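Local structure of VP1 (Merkel cell polyomavirus, 4FMH) at residues L26-R31 with L251-A256; P156-T159 with P163-I166. The protein builds the polyomavirus capsid as the major coat protein, assembled in disulfide-linked pentamers, and binds sialylated glycans. All coordinates share one frame; numbering follows the deposited sequence. Where two conformers were deposited one is given.

Contact 1: L26-R31 with L251-A256; sequences LYLNPR and LFISCA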
# COMPACT_ATOMS: atom_id res chain seq x y z
N LEU B 26 18.73 -21.60 12.45
CA LEU B 26 18.66 -21.08 13.81
C LEU B 26 17.41 -20.25 13.99
O LEU B 26 16.71 -19.92 13.03
CB LEU B 26 19.89 -20.24 14.17
CG LEU B 26 20.10 -18.93 13.38
CD1 LEU B 26 20.67 -17.82 14.27
CD2 LEU B 26 21.00 -19.19 12.19
N TYR B 27 17.15 -19.92 15.24
CA TYR B 27 16.11 -18.97 15.60
C TYR B 27 16.68 -18.04 16.66
O TYR B 27 17.59 -18.41 17.41
CB TYR B 27 14.84 -19.68 16.09
CG TYR B 27 15.01 -20.44 17.38
CD1 TYR B 27 14.86 -19.81 18.62
CD2 TYR B 27 15.32 -21.81 17.37
CE1 TYR B 27 15.02 -20.51 19.81
CE2 TYR B 27 15.48 -22.52 18.56
CZ TYR B 27 15.32 -21.86 19.78
OH TYR B 27 15.48 -22.55 20.95
N LEU B 28 16.15 -16.82 16.71
CA LEU B 28 16.56 -15.85 17.70
C LEU B 28 15.31 -15.34 18.41
O LEU B 28 14.42 -14.78 17.78
CB LEU B 28 17.30 -14.68 17.04
CG LEU B 28 18.74 -14.93 16.57
CD1 LEU B 28 19.23 -13.76 15.70
CD2 LEU B 28 19.67 -15.14 17.76
N ASN B 29 15.26 -15.56 19.72
CA ASN B 29 14.16 -15.00 20.53
C ASN B 29 14.35 -13.51 20.77
O ASN B 29 15.49 -13.03 20.81
CB ASN B 29 14.02 -15.75 21.85
CG ASN B 29 13.16 -16.98 21.72
OD1 ASN B 29 12.06 -16.94 21.15
ND2 ASN B 29 13.66 -18.10 22.23
N PRO B 30 13.24 -12.77 20.92
CA PRO B 30 13.33 -11.31 21.00
C PRO B 30 13.90 -10.83 22.33
O PRO B 30 13.73 -11.49 23.37
CB PRO B 30 11.87 -10.86 20.84
CG PRO B 30 11.07 -11.99 21.35
CD PRO B 30 11.84 -13.24 20.98
N ARG B 31 14.59 -9.69 22.30
CA ARG B 31 15.20 -9.10 23.49
C ARG B 31 14.62 -7.70 23.74
O ARG B 31 15.28 -6.68 23.53
CB ARG B 31 16.73 -9.08 23.37
CG ARG B 31 17.39 -10.45 23.12
CD ARG B 31 17.05 -11.47 24.21
NE ARG B 31 17.67 -12.78 23.97
CZ ARG B 31 17.06 -13.95 24.19
NH1 ARG B 31 15.81 -13.99 24.64
NH2 ARG B 31 17.70 -15.09 23.94
N LEU B 251 29.47 -17.05 11.06
CA LEU B 251 28.35 -16.40 10.40
C LEU B 251 27.57 -15.60 11.44
O LEU B 251 27.15 -16.14 12.46
CB LEU B 251 27.44 -17.44 9.74
CG LEU B 251 26.16 -16.96 9.04
CD1 LEU B 251 26.46 -16.22 7.76
CD2 LEU B 251 25.26 -18.15 8.75
N PHE B 252 27.39 -14.31 11.16
CA PHE B 252 26.69 -13.43 12.09
C PHE B 252 25.27 -13.17 11.63
O PHE B 252 25.04 -12.77 10.49
CB PHE B 252 27.45 -12.12 12.26
CG PHE B 252 28.62 -12.22 13.21
CD1 PHE B 252 29.83 -12.75 12.78
CD2 PHE B 252 28.50 -11.81 14.53
CE1 PHE B 252 30.93 -12.86 13.65
CE2 PHE B 252 29.59 -11.91 15.42
CZ PHE B 252 30.80 -12.44 14.97
N ILE B 253 24.32 -13.43 12.52
CA ILE B 253 22.90 -13.27 12.25
C ILE B 253 22.32 -12.31 13.28
O ILE B 253 22.44 -12.55 14.49
CB ILE B 253 22.18 -14.64 12.31
CG1 ILE B 253 22.93 -15.65 11.43
CG2 ILE B 253 20.68 -14.47 11.99
CD1 ILE B 253 22.09 -16.45 10.47
N SER B 254 21.69 -11.24 12.80
CA SER B 254 21.18 -10.18 13.66
C SER B 254 19.75 -9.86 13.28
O SER B 254 19.38 -9.98 12.11
CB SER B 254 22.01 -8.90 13.49
OG SER B 254 23.39 -9.18 13.58
N CYS B 255 18.94 -9.43 14.24
CA CYS B 255 17.57 -9.03 13.93
C CYS B 255 16.87 -8.25 15.04
O CYS B 255 17.37 -8.14 16.16
CB CYS B 255 16.73 -10.25 13.52
SG CYS B 255 16.40 -11.40 14.87
N ALA B 256 15.70 -7.71 14.71
CA ALA B 256 14.82 -7.07 15.68
C ALA B 256 13.43 -7.13 15.09
O ALA B 256 13.26 -6.85 13.90
CB ALA B 256 15.23 -5.63 15.93

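Contact 2: P156-T159 with P163-I166; sequences PKTT and PITI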
# COMPACT_ATOMS: atom_id res chain seq x y z
N PRO B 156 21.07 3.64 31.41
CA PRO B 156 21.77 2.98 32.52
C PRO B 156 23.21 2.70 32.13
O PRO B 156 23.47 2.29 31.00
CB PRO B 156 20.99 1.67 32.70
CG PRO B 156 19.66 1.91 32.05
CD PRO B 156 19.94 2.84 30.91
N LYS B 157 24.12 2.95 33.07
CA LYS B 157 25.55 2.79 32.83
C LYS B 157 25.91 1.33 32.55
O LYS B 157 25.45 0.43 33.25
CB LYS B 157 26.36 3.31 34.02
CG LYS B 157 26.50 4.83 34.08
CD LYS B 157 25.42 5.47 34.95
CE LYS B 157 25.55 7.00 34.99
NZ LYS B 157 26.84 7.44 35.60
N THR B 158 26.73 1.12 31.52
CA THR B 158 27.20 -0.22 31.15
C THR B 158 27.94 -0.88 32.32
O THR B 158 27.76 -2.07 32.58
CB THR B 158 28.10 -0.16 29.89
OG1 THR B 158 27.39 0.48 28.83
CG2 THR B 158 28.52 -1.55 29.43
N THR B 159 28.72 -0.10 33.05
CA THR B 159 29.45 -0.60 34.23
C THR B 159 28.52 -1.04 35.37
O THR B 159 28.93 -1.83 36.23
CB THR B 159 30.48 0.44 34.75
OG1 THR B 159 29.85 1.71 34.89
CG2 THR B 159 31.65 0.56 33.79
N PRO B 163 22.93 -1.47 29.21
CA PRO B 163 23.26 -1.79 27.82
C PRO B 163 24.44 -0.95 27.32
O PRO B 163 24.87 -0.03 28.00
CB PRO B 163 21.98 -1.40 27.07
CG PRO B 163 21.44 -0.27 27.86
CD PRO B 163 21.75 -0.59 29.30
N ILE B 164 24.94 -1.27 26.13
CA ILE B 164 25.96 -0.46 25.49
C ILE B 164 25.30 0.66 24.70
O ILE B 164 24.50 0.41 23.80
CB ILE B 164 26.89 -1.30 24.58
CG1 ILE B 164 27.70 -2.28 25.44
CG2 ILE B 164 27.83 -0.39 23.76
CD1 ILE B 164 28.05 -3.56 24.73
N THR B 165 25.62 1.91 25.05
CA THR B 165 25.06 3.07 24.35
C THR B 165 26.19 4.02 23.92
O THR B 165 27.37 3.67 24.04
CB THR B 165 24.00 3.81 25.22
OG1 THR B 165 24.61 4.31 26.41
CG2 THR B 165 22.84 2.88 25.59
N ILE B 166 25.83 5.19 23.41
CA ILE B 166 26.81 6.12 22.84
C ILE B 166 27.84 6.58 23.88
O ILE B 166 29.04 6.63 23.59
CB ILE B 166 26.13 7.32 22.13
CG1 ILE B 166 25.29 6.83 20.94
CG2 ILE B 166 27.18 8.34 21.66
CD1 ILE B 166 24.61 7.95 20.13
O HOH W 1 24.68 2.71 28.46

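Contact 1: L26-R31 with L251-A256
Leu26 and Leu28 meet Ile253 and Cys255 across the interior of the VP1 jelly roll, a worked example of strands that meet through their side chains rather than by backbone hydrogen bonds. No hydrogen bond joins the two segments: their axes stay 8.7 Å apart at closest approach and run at 38° to each other, so the contact is layer on layer rather than edge to edge. Strand 11-28 is bonded instead to strand 269-287, through Leu26 with Phe278 and Leu28 with Arg276. Leu26 and Ile253 reach toward each other tip to tip; beside their ends, Leu26 CD1 lies 4.0 Å from the branch carbon CB of Ile253. Their terminal methyls come closer still, but Leu26 was deposited in two conformers and that tight approach is doubtful. Ile253 also touches Phe278, Val280 and Ile137. In Leu28, CG stands beside the backbone N and anti to the carbonyl carbon (chi1 -74°), which carries CD1 to a place between two side chains of the other strand. There CD1 is 4.0 Å from Ile253 CG2 and 3.6 Å from Ile253 O. The sulfur of Cys255 also borders it: SG is 3.8 Å from Leu28 CD1 and 4.0 Å from Leu28 CB.

Contact 2: P156-T159 with P163-I166
Pro156 meets Pro163 where the chain turns back on itself ahead of helix 166-170, and the pair illustrates how a loop without strand pairing can be fastened by a few polar atoms and stiff rings. The two pyrrolidine rings cross at about a right angle, the CB and CD of Pro156 both lying 4.2 Å from Pro163 CD. The carbonyl of Pro156 turns inward: its O accepts a bond of 2.8 Å from a bridging water. That water also donates to Pro163 O and accepts from Thr165 OG1, at 2.6 Å, so both of its protons are used on main-chain carbonyls and it ties three residues of the loop together. Two residues on, Thr158 faces the carbonyl of Pro163. Its OG1 sits beside the backbone N, anti to the carbonyl carbon (chi1 -55°), and donates to Pro163 O over 2.7 Å. The hydroxyl approaches from above the carbonyl plane, 38° out of it, with a C=O...O angle of 130°. Pro163 O is thus gripped twice, by a hydroxyl and by the water. The same torsion sets the methyl of Thr158 anti to the backbone N, where CG2 packs 4.1 Å from Ile164 CG1. Thr158 OG1 is further bonded to Thr168 OG1, which is also bonded to the backbone N of Thr165, the N-cap residue, while the Thr165 hydroxyl is engaged by the water. The loop therefore fastens onto the first turn of helix 166-170, while Ile164 O, bonded to Trp200 NE1, ties it to strand 200-202, an outermost strand, within this chain, of the small sheet centred on strand 142-146.

In the fold
The two contacts sample the middle and the margin of one VP1 subunit. Contact 1 is core: its centre lies about 6 Å from that of the chain, and it brings together strands 11-28 and 250-263, its segments 220 residues apart in sequence. Contact 2 is partly buried, its centre about 17 Å from the chain centre, and binds two neighbouring pieces of a single loop. They share no element and do not touch, their nearest atoms being about 9 Å apart. Chemistry differs with place: contact 1 is made by methyls and a sulfur between strands whose backbones pair with other strands, whereas in contact 2 a hydroxyl and a water bind carbonyls of the loop.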